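Local coordinates for protein L-asparagine oxygenase (Streptomyces coelicolor, PDB 2OG5) that catalyses the iron(II)- and 2-oxoglutarate-dependent 3-hydroxylation of L-asparagine, giving the hydroxyasparagine that is built into the calcium-dependent lipopeptide antibiotic, at residues 38-43 / 81-86; 58-61 / 66-69; 272-275 / 280-283. One frame throughout, in Å; residues are numbered along the deposited sequence.

Interactions 1 and 2 belong to the helical N-terminal part of this jelly-roll oxygenase. Interaction 1 sets the turn between strand 37-39 and helix 42-58 against helix 81-92. Interaction 2 lies within the chain that interaction 1 closes, where helix 42-58 gives way to helix 66-76. Their centres are 25 Å apart, and their nearest atoms about 14 Å. Interaction 3, in helix 274-290, is on the opposite side of the chain's centre, with its centre 42 Å from that of interaction 1 and 47 Å from that of interaction 2. None of the three lies at the metal site of His179, Glu181 and His311, where this crystal holds sodium.

Interaction 1 (38-43 / 81-86); sequences VTLDQS and ATLRRD
Leu40 and Leu83 meet through their branched ends, with the two side chains crossing at about a right angle. Each methyl of one faces a methyl of the other. Leu40 CD2 lies 3.8 Å from Leu83 CD1, and Leu40 CD1 lies 3.8 Å from Leu83 CD2. Leu40 CG faces both methyls of Leu83, 3.8 Å from Leu83 CD1. In Leu83, CG is anti to the carbonyl carbon (chi1 -64°), and this carries both methyls out from the helix to the turn.

Val38, two residues before Leu40, points toward the helix. Its CG1 is anti to the backbone N (chi1 -180°). That methyl reaches Asp86, 3.6 Å from OD2, and comes within 4.3 Å of Leu83 CD2. The side chains of Val38 and Asp86 cross at a slant, and from 38-43 a methyl, not a donor, meets this oxygen.

Around the contact, Val38 is backbone hydrogen-bonded to Val101 and Arg103 of the neighbouring parallel strand, and Leu40 to Arg103. Leu40 also touches Ala45, and Leu83 touches Val48, both on helix 42-58. Asp44 of that helix is held from both segments: its N donates to OD1 of the N-cap Asp41, and its OD2 is hydrogen-bonded to Thr82 OG1.

No hydrogen bond joins 38-43 to 81-86. Leu40, Leu83 and Val38 meet by apolar contact, and Asp86 brings a carboxylate to its partly exposed border.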
ATOM      1  N   VAL A  38     -15.354  -7.246   0.317  1.00 25.03           N
ATOM      2  CA  VAL A  38     -15.724  -8.373   1.162  1.00 24.72           C
ATOM      3  C   VAL A  38     -15.979  -7.912   2.583  1.00 23.93           C
ATOM      4  O   VAL A  38     -15.090  -7.379   3.231  1.00 23.45           O
ATOM      5  CB  VAL A  38     -14.606  -9.436   1.180  1.00 24.73           C
ATOM      6  CG1 VAL A  38     -15.006 -10.614   2.069  1.00 25.03           C
ATOM      7  CG2 VAL A  38     -14.293  -9.895  -0.241  1.00 25.49           C
ATOM      8  N   THR A  39     -17.196  -8.124   3.074  1.00 24.06           N
ATOM      9  CA  THR A  39     -17.502  -7.859   4.470  1.00 24.23           C
ATOM     10  C   THR A  39     -17.472  -9.193   5.203  1.00 24.10           C
ATOM     11  O   THR A  39     -18.166 -10.136   4.813  1.00 23.36           O
ATOM     12  CB  THR A  39     -18.873  -7.165   4.643  1.00 24.38           C
ATOM     13  OG1 THR A  39     -18.844  -5.878   4.014  1.00 25.40           O
ATOM     14  CG2 THR A  39     -19.204  -6.977   6.120  1.00 24.48           C
ATOM     15  N   LEU A  40     -16.649  -9.282   6.240  1.00 23.61           N
ATOM     16  CA  LEU A  40     -16.586 -10.488   7.053  1.00 24.34           C
ATOM     17  C   LEU A  40     -17.937 -10.703   7.732  1.00 24.89           C
ATOM     18  O   LEU A  40     -18.534  -9.751   8.239  1.00 24.82           O
ATOM     19  CB  LEU A  40     -15.492 -10.374   8.121  1.00 23.88           C
ATOM     20  CG  LEU A  40     -14.053 -10.688   7.699  1.00 23.36           C
ATOM     21  CD1 LEU A  40     -13.547  -9.743   6.609  1.00 22.15           C
ATOM     22  CD2 LEU A  40     -13.134 -10.653   8.921  1.00 23.78           C
ATOM     23  N   ASP A  41     -18.425 -11.942   7.740  1.00 26.15           N
ATOM     24  CA  ASP A  41     -19.610 -12.237   8.532  1.00 26.79           C
ATOM     25  C   ASP A  41     -19.184 -12.334   9.996  1.00 27.45           C
ATOM     26  O   ASP A  41     -17.990 -12.343  10.296  1.00 27.22           O
ATOM     27  CB  ASP A  41     -20.367 -13.474   8.014  1.00 27.37           C
ATOM     28  CG  ASP A  41     -19.611 -14.770   8.186  1.00 29.27           C
ATOM     29  OD1 ASP A  41     -18.595 -14.816   8.905  1.00 30.63           O
ATOM     30  OD2 ASP A  41     -20.073 -15.774   7.601  1.00 32.53           O
ATOM     31  N   GLN A  42     -20.151 -12.360  10.905  1.00 28.14           N
ATOM     32  CA  GLN A  42     -19.854 -12.255  12.333  1.00 28.12           C
ATOM     33  C   GLN A  42     -18.941 -13.385  12.802  1.00 27.99           C
ATOM     34  O   GLN A  42     -18.010 -13.159  13.572  1.00 27.72           O
ATOM     35  CB  GLN A  42     -21.155 -12.252  13.146  1.00 29.14           C
ATOM     36  CG  GLN A  42     -20.976 -12.167  14.666  1.00 30.12           C
ATOM     37  CD  GLN A  42     -20.377 -10.851  15.147  1.00 34.34           C
ATOM     38  OE1 GLN A  42     -20.298  -9.871  14.401  1.00 38.05           O
ATOM     39  NE2 GLN A  42     -19.954 -10.825  16.412  1.00 34.64           N
ATOM     40  N   SER A  43     -19.220 -14.595  12.331  1.00 27.58           N
ATOM     41  CA  SER A  43     -18.447 -15.778  12.702  1.00 27.47           C
ATOM     42  C   SER A  43     -16.976 -15.617  12.321  1.00 26.80           C
ATOM     43  O   SER A  43     -16.082 -15.813  13.146  1.00 26.60           O
ATOM     44  CB  SER A  43     -19.034 -17.013  12.016  1.00 27.94           C
ATOM     45  OG  SER A  43     -18.192 -18.140  12.171  1.00 30.56           O
ATOM     46  N   ALA A  81     -11.248 -20.430   5.967  1.00 21.22           N
ATOM     47  CA  ALA A  81     -10.960 -20.769   4.577  1.00 21.13           C
ATOM     48  C   ALA A  81     -11.594 -19.799   3.594  1.00 20.95           C
ATOM     49  O   ALA A  81     -11.033 -19.540   2.534  1.00 20.92           O
ATOM     50  CB  ALA A  81     -11.417 -22.198   4.269  1.00 20.98           C
ATOM     51  N   THR A  82     -12.776 -19.279   3.928  1.00 21.38           N
ATOM     52  CA  THR A  82     -13.462 -18.314   3.067  1.00 21.18           C
ATOM     53  C   THR A  82     -12.563 -17.126   2.730  1.00 20.97           C
ATOM     54  O   THR A  82     -12.428 -16.744   1.567  1.00 20.27           O
ATOM     55  CB  THR A  82     -14.736 -17.776   3.749  1.00 22.10           C
ATOM     56  OG1 THR A  82     -14.427 -17.413   5.097  1.00 24.25           O
ATOM     57  CG2 THR A  82     -15.812 -18.833   3.762  1.00 23.92           C
ATOM     58  N   LEU A  83     -11.937 -16.552   3.752  1.00 20.46           N
ATOM     59  CA  LEU A  83     -11.095 -15.366   3.580  1.00 20.53           C
ATOM     60  C   LEU A  83      -9.776 -15.721   2.902  1.00 20.14           C
ATOM     61  O   LEU A  83      -9.268 -14.953   2.094  1.00 19.41           O
ATOM     62  CB  LEU A  83     -10.829 -14.697   4.932  1.00 20.76           C
ATOM     63  CG  LEU A  83     -12.074 -14.133   5.638  1.00 21.13           C
ATOM     64  CD1 LEU A  83     -11.733 -13.620   7.035  1.00 22.51           C
ATOM     65  CD2 LEU A  83     -12.700 -13.024   4.798  1.00 21.88           C
ATOM     66  N   ARG A  84      -9.217 -16.877   3.244  1.00 19.87           N
ATOM     67  CA  ARG A  84      -7.985 -17.330   2.584  1.00 19.78           C
ATOM     68  C   ARG A  84      -8.232 -17.549   1.091  1.00 19.88           C
ATOM     69  O   ARG A  84      -7.397 -17.195   0.255  1.00 19.72           O
ATOM     70  CB  ARG A  84      -7.406 -18.572   3.266  1.00 19.35           C
ATOM     71  CG  ARG A  84      -6.776 -18.242   4.622  1.00 19.52           C
ATOM     72  CD  ARG A  84      -6.044 -19.403   5.277  1.00 19.81           C
ATOM     73  NE  ARG A  84      -6.973 -20.298   5.964  1.00 19.64           N
ATOM     74  CZ  ARG A  84      -7.399 -21.477   5.515  1.00 19.88           C
ATOM     75  NH1 ARG A  84      -6.963 -21.998   4.366  1.00 21.28           N
ATOM     76  NH2 ARG A  84      -8.273 -22.152   6.255  1.00 20.20           N
ATOM     77  N   ARG A  85      -9.396 -18.089   0.753  1.00 19.88           N
ATOM     78  CA  ARG A  85      -9.790 -18.246  -0.647  1.00 20.22           C
ATOM     79  C   ARG A  85      -9.996 -16.903  -1.345  1.00 20.14           C
ATOM     80  O   ARG A  85      -9.606 -16.744  -2.499  1.00 20.57           O
ATOM     81  CB  ARG A  85     -11.060 -19.094  -0.762  1.00 20.64           C
ATOM     82  CG  ARG A  85     -10.809 -20.549  -0.489  1.00 20.63           C
ATOM     83  CD  ARG A  85     -12.074 -21.353  -0.361  1.00 21.47           C
ATOM     84  NE  ARG A  85     -11.764 -22.757  -0.105  1.00 22.70           N
ATOM     85  CZ  ARG A  85     -12.430 -23.562   0.713  1.00 24.17           C
ATOM     86  NH1 ARG A  85     -13.466 -23.121   1.423  1.00 25.14           N
ATOM     87  NH2 ARG A  85     -12.038 -24.821   0.840  1.00 24.34           N
ATOM     88  N   ASP A  86     -10.616 -15.939  -0.662  1.00 20.26           N
ATOM     89  CA  ASP A  86     -10.815 -14.607  -1.239  1.00 20.64           C
ATOM     90  C   ASP A  86      -9.477 -13.941  -1.576  1.00 20.43           C
ATOM     91  O   ASP A  86      -9.308 -13.372  -2.661  1.00 20.68           O
ATOM     92  CB  ASP A  86     -11.585 -13.695  -0.284  1.00 21.14           C
ATOM     93  CG  ASP A  86     -13.026 -14.120  -0.085  1.00 23.97           C
ATOM     94  OD1 ASP A  86     -13.606 -14.806  -0.956  1.00 26.14           O
ATOM     95  OD2 ASP A  86     -13.574 -13.751   0.976  1.00 25.41           O
TER

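Interaction 2 (58-61 / 66-69); sequences QATG and AEWV
Thr60 OG1 donates a hydrogen bond of 2.7 Å to Glu67 OE1. The hydroxyl meets the oxygen from above the carboxylate, 52° out of its plane. The two side chains cross at about a right angle. Glu67 CG lies between its backbone N and carbonyl carbon (chi1 71°), and from there the chain extends to carry the carboxylate to the threonine.

Two waters join the backbone of the loop to the helix. Water 2 donates to Thr60 O at 2.8 Å and to Glu67 O at 2.9 Å. Water 1 lies in the plane of the Trp68 ring, at its edge. It accepts from Trp68 NE1 at 3.0 Å. It is 2.7 Å from Ala59 O, to which it can donate, though other acceptors compete for its protons. The indole N-H of this buried tryptophan thus has a partner.

The loop also touches the five-membered ring directly. Thr60 O comes to the ring edge, 3.4 Å from Trp68 CD1. Gly61 O is also 3.4 Å from Trp68 CD1. The methyl of Ala59 makes an off-centre CH-pi contact, with CB 4.3 Å from the centroid of that ring and 29° off its normal.

The contact closes a short helix-to-helix connection. Ala59 is the first residue to leave helical geometry after helix 42-58, and Glu67 and Trp68 lie in the first turn of helix 66-76. The Thr60-Glu67 bond joins exposed residues, while Trp68 is buried against Ala131 and Leu134 of helix 128-140. It also touches Pro63 of the connecting loop and Ala126 just before helix 128-140.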
ATOM      1  N   GLN A  58       0.437 -13.097  22.869  1.00 25.70           N
ATOM      2  CA  GLN A  58       1.187 -14.301  23.257  1.00 26.16           C
ATOM      3  C   GLN A  58       2.485 -14.533  22.496  1.00 25.82           C
ATOM      4  O   GLN A  58       3.393 -15.163  23.024  1.00 26.26           O
ATOM      5  CB  GLN A  58       0.315 -15.558  23.146  1.00 26.47           C
ATOM      6  CG  GLN A  58      -1.013 -15.477  23.891  1.00 28.20           C
ATOM      7  CD  GLN A  58      -1.701 -16.836  24.027  1.00 28.76           C
ATOM      8  OE1 GLN A  58      -1.329 -17.810  23.368  1.00 33.97           O
ATOM      9  NE2 GLN A  58      -2.713 -16.899  24.883  1.00 33.21           N
ATOM     10  N   ALA A  59       2.591 -14.050  21.262  1.00 25.17           N
ATOM     11  CA  ALA A  59       3.797 -14.311  20.479  1.00 25.06           C
ATOM     12  C   ALA A  59       5.020 -13.635  21.096  1.00 24.70           C
ATOM     13  O   ALA A  59       4.942 -12.507  21.570  1.00 24.03           O
ATOM     14  CB  ALA A  59       3.607 -13.865  19.038  1.00 24.94           C
ATOM     15  N   THR A  60       6.148 -14.341  21.101  1.00 25.03           N
ATOM     16  CA  THR A  60       7.392 -13.785  21.625  1.00 25.07           C
ATOM     17  C   THR A  60       7.984 -12.794  20.627  1.00 24.48           C
ATOM     18  O   THR A  60       7.784 -12.919  19.416  1.00 24.14           O
ATOM     19  CB  THR A  60       8.420 -14.884  21.966  1.00 25.49           C
ATOM     20  OG1 THR A  60       8.767 -15.613  20.784  1.00 28.83           O
ATOM     21  CG2 THR A  60       7.849 -15.833  22.999  1.00 26.61           C
ATOM     22  N   GLY A  61       8.702 -11.806  21.144  1.00 23.96           N
ATOM     23  CA  GLY A  61       9.329 -10.784  20.316  1.00 23.51           C
ATOM     24  C   GLY A  61       8.360  -9.687  19.943  1.00 23.19           C
ATOM     25  O   GLY A  61       7.320  -9.504  20.581  1.00 23.19           O
ATOM     26  N   ALA A  66      12.053 -11.540  13.171  1.00 19.24           N
ATOM     27  CA  ALA A  66      11.712 -12.689  12.334  1.00 19.78           C
ATOM     28  C   ALA A  66      10.807 -13.695  13.055  1.00 19.71           C
ATOM     29  O   ALA A  66       9.924 -14.276  12.442  1.00 19.60           O
ATOM     30  CB  ALA A  66      12.976 -13.372  11.810  1.00 19.93           C
ATOM     31  N   GLU A  67      10.996 -13.885  14.360  1.00 20.41           N
ATOM     32  CA  GLU A  67      10.178 -14.861  15.084  1.00 21.04           C
ATOM     33  C   GLU A  67       8.712 -14.438  15.188  1.00 20.49           C
ATOM     34  O   GLU A  67       7.828 -15.286  15.289  1.00 20.73           O
ATOM     35  CB  GLU A  67      10.754 -15.138  16.481  1.00 21.59           C
ATOM     36  CG  GLU A  67      10.615 -14.009  17.470  1.00 23.61           C
ATOM     37  CD  GLU A  67      11.359 -14.289  18.754  1.00 25.30           C
ATOM     38  OE1 GLU A  67      11.059 -15.318  19.399  1.00 31.01           O
ATOM     39  OE2 GLU A  67      12.253 -13.489  19.101  1.00 31.53           O
ATOM     40  N   TRP A  68       8.460 -13.130  15.173  1.00 20.05           N
ATOM     41  CA  TRP A  68       7.094 -12.613  15.240  1.00 19.73           C
ATOM     42  C   TRP A  68       6.462 -12.745  13.869  1.00 19.41           C
ATOM     43  O   TRP A  68       5.294 -13.118  13.760  1.00 19.35           O
ATOM     44  CB  TRP A  68       7.094 -11.154  15.695  1.00 19.45           C
ATOM     45  CG  TRP A  68       5.880 -10.700  16.464  1.00 19.77           C
ATOM     46  CD1 TRP A  68       5.749 -10.673  17.821  1.00 19.42           C
ATOM     47  CD2 TRP A  68       4.651 -10.163  15.940  1.00 18.61           C
ATOM     48  NE1 TRP A  68       4.524 -10.172  18.172  1.00 19.94           N
ATOM     49  CE2 TRP A  68       3.831  -9.849  17.039  1.00 18.73           C
ATOM     50  CE3 TRP A  68       4.163  -9.922  14.649  1.00 18.63           C
ATOM     51  CZ2 TRP A  68       2.560  -9.316  16.893  1.00 19.59           C
ATOM     52  CZ3 TRP A  68       2.904  -9.383  14.511  1.00 19.28           C
ATOM     53  CH2 TRP A  68       2.120  -9.081  15.627  1.00 19.84           C
ATOM     54  N   VAL A  69       7.222 -12.445  12.820  1.00 19.09           N
ATOM     55  CA  VAL A  69       6.701 -12.646  11.463  1.00 18.80           C
ATOM     56  C   VAL A  69       6.373 -14.124  11.254  1.00 19.15           C
ATOM     57  O   VAL A  69       5.358 -14.439  10.651  1.00 18.56           O
ATOM     58  CB  VAL A  69       7.659 -12.115  10.361  1.00 18.49           C
ATOM     59  CG1 VAL A  69       7.061 -12.326   8.977  1.00 18.79           C
ATOM     60  CG2 VAL A  69       7.929 -10.629  10.555  1.00 18.30           C
TER
HETATM   61  O   HOH W   1       3.427 -10.389  20.912  1.00 25.37           O
HETATM   62  O   HOH W   2       6.942 -15.149  18.038  1.00 33.29           O

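Interaction 3 (272-275 / 280-283); sequences VTER and LREL
Glu274 and Arg281 form a salt bridge along one helix, 274-290, with Glu274 OE2 3.2 Å from Arg281 NH2. They are seven residues apart, two turns, so both lie on the same side of it. One oxygen and one nitrogen make the contact. Arg281 NH2 donates to Glu274 OE2, and the N-H points at the oxygen with an angle of 158°. The oxygen is approached nearly along its C-O bond and lies at the edge of the guanidinium, near its plane. The carboxylate and guanidinium planes are nearly coplanar.

The side chains reach each other by bending. Glu274 sends its CB away from the later turn. Its CG is anti to the backbone N, and a bend at chi2 (49°) brings the carboxylate round. Arg281 points toward the first turn and bends at chi3 (-67°), which swings the guanidinium across to the acid. The two side chains cross at about a right angle. Both residues are exposed, so water probably weakens the attraction between the charges.

In the next shell, Thr273 caps the start of the helix, its OG1 hydrogen-bonded to Ala276 N and also to Glu231 OE1. Arg275 makes a salt bridge to the same Glu231 oxygen through NE, and Val272 is joined to Glu231 by a backbone hydrogen bond. Further along, where Leu280 is buried against Val264, the helix is joined to the region of helix 221-227 through Glu282 OE1, which is hydrogen-bonded to both Ser220 OG and Thr223 OG1.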
ATOM      1  N   VAL A 272      11.136  12.794 -20.730  1.00 27.90           N
ATOM      2  CA  VAL A 272      12.391  13.136 -21.416  1.00 28.32           C
ATOM      3  C   VAL A 272      12.131  13.708 -22.814  1.00 28.38           C
ATOM      4  O   VAL A 272      13.029  14.294 -23.422  1.00 28.76           O
ATOM      5  CB  VAL A 272      13.321  11.893 -21.504  1.00 28.58           C
ATOM      6  CG1 VAL A 272      14.477  12.114 -22.476  1.00 29.49           C
ATOM      7  CG2 VAL A 272      13.841  11.541 -20.122  1.00 29.29           C
ATOM      8  N   THR A 273      10.906  13.543 -23.315  1.00 28.24           N
ATOM      9  CA  THR A 273      10.492  14.079 -24.618  1.00 27.82           C
ATOM     10  C   THR A 273       9.143  14.786 -24.493  1.00 27.88           C
ATOM     11  O   THR A 273       8.448  14.625 -23.487  1.00 27.69           O
ATOM     12  CB  THR A 273      10.342  12.953 -25.651  1.00 28.06           C
ATOM     13  OG1 THR A 273       9.284  12.071 -25.247  1.00 27.77           O
ATOM     14  CG2 THR A 273      11.633  12.164 -25.776  1.00 27.71           C
ATOM     15  N   GLU A 274       8.760  15.551 -25.514  1.00 27.56           N
ATOM     16  CA  GLU A 274       7.471  16.243 -25.494  1.00 27.38           C
ATOM     17  C   GLU A 274       6.295  15.270 -25.574  1.00 26.83           C
ATOM     18  O   GLU A 274       5.286  15.477 -24.902  1.00 26.97           O
ATOM     19  CB  GLU A 274       7.366  17.288 -26.616  1.00 27.87           C
ATOM     20  CG  GLU A 274       6.030  18.060 -26.637  1.00 29.40           C
ATOM     21  CD  GLU A 274       5.634  18.627 -25.272  1.00 33.79           C
ATOM     22  OE1 GLU A 274       6.484  19.275 -24.622  1.00 37.14           O
ATOM     23  OE2 GLU A 274       4.472  18.423 -24.844  1.00 35.86           O
ATOM     24  N   ARG A 275       6.413  14.223 -26.390  1.00 26.11           N
ATOM     25  CA  ARG A 275       5.336  13.242 -26.496  1.00 25.51           C
ATOM     26  C   ARG A 275       5.134  12.533 -25.150  1.00 24.94           C
ATOM     27  O   ARG A 275       4.002  12.241 -24.770  1.00 24.66           O
ATOM     28  CB  ARG A 275       5.576  12.239 -27.636  1.00 25.60           C
ATOM     29  CG  ARG A 275       6.690  11.219 -27.434  1.00 25.55           C
ATOM     30  CD  ARG A 275       6.496  10.058 -28.399  1.00 25.44           C
ATOM     31  NE  ARG A 275       7.568   9.070 -28.343  1.00 25.62           N
ATOM     32  CZ  ARG A 275       7.542   7.904 -28.987  1.00 25.98           C
ATOM     33  NH1 ARG A 275       6.504   7.564 -29.746  1.00 27.12           N
ATOM     34  NH2 ARG A 275       8.564   7.073 -28.885  1.00 25.12           N
ATOM     35  N   LEU A 280       1.894  11.687 -20.194  1.00 21.17           N
ATOM     36  CA  LEU A 280       1.657  11.774 -18.746  1.00 21.60           C
ATOM     37  C   LEU A 280       0.438  12.625 -18.405  1.00 21.67           C
ATOM     38  O   LEU A 280      -0.303  12.304 -17.472  1.00 21.69           O
ATOM     39  CB  LEU A 280       2.877  12.338 -18.019  1.00 21.64           C
ATOM     40  CG  LEU A 280       4.107  11.434 -17.969  1.00 22.02           C
ATOM     41  CD1 LEU A 280       5.257  12.164 -17.296  1.00 23.25           C
ATOM     42  CD2 LEU A 280       3.824  10.103 -17.268  1.00 23.39           C
ATOM     43  N   ARG A 281       0.237  13.718 -19.145  1.00 21.93           N
ATOM     44  CA  ARG A 281      -0.934  14.554 -18.932  1.00 22.05           C
ATOM     45  C   ARG A 281      -2.214  13.781 -19.252  1.00 21.73           C
ATOM     46  O   ARG A 281      -3.173  13.835 -18.488  1.00 21.29           O
ATOM     47  CB  ARG A 281      -0.846  15.840 -19.754  1.00 22.19           C
ATOM     48  CG  ARG A 281       0.170  16.828 -19.199  1.00 23.00           C
ATOM     49  CD  ARG A 281       0.039  18.201 -19.833  1.00 24.64           C
ATOM     50  NE  ARG A 281       0.402  18.204 -21.243  1.00 27.40           N
ATOM     51  CZ  ARG A 281       1.625  18.443 -21.726  1.00 27.54           C
ATOM     52  NH1 ARG A 281       2.653  18.703 -20.920  1.00 28.59           N
ATOM     53  NH2 ARG A 281       1.817  18.416 -23.037  1.00 28.53           N
ATOM     54  N   GLU A 282      -2.224  13.032 -20.354  1.00 21.57           N
ATOM     55  CA  GLU A 282      -3.416  12.256 -20.706  1.00 21.95           C
ATOM     56  C   GLU A 282      -3.649  11.116 -19.717  1.00 21.75           C
ATOM     57  O   GLU A 282      -4.794  10.818 -19.357  1.00 21.51           O
ATOM     58  CB  GLU A 282      -3.342  11.702 -22.138  1.00 21.91           C
ATOM     59  CG  GLU A 282      -4.699  11.163 -22.611  1.00 22.61           C
ATOM     60  CD  GLU A 282      -4.678  10.509 -23.978  1.00 23.65           C
ATOM     61  OE1 GLU A 282      -3.782  10.820 -24.791  1.00 25.56           O
ATOM     62  OE2 GLU A 282      -5.581   9.681 -24.239  1.00 26.48           O
ATOM     63  N   LEU A 283      -2.570  10.470 -19.288  1.00 21.90           N
ATOM     64  CA  LEU A 283      -2.668   9.392 -18.311  1.00 21.97           C
ATOM     65  C   LEU A 283      -3.264   9.901 -17.001  1.00 21.84           C
ATOM     66  O   LEU A 283      -4.197   9.297 -16.469  1.00 22.25           O
ATOM     67  CB  LEU A 283      -1.293   8.779 -18.079  1.00 21.98           C
ATOM     68  CG  LEU A 283      -1.225   7.543 -17.184  1.00 21.71           C
ATOM     69  CD1 LEU A 283      -1.991   6.388 -17.803  1.00 22.25           C
ATOM     70  CD2 LEU A 283       0.229   7.156 -16.927  1.00 22.57           C
TER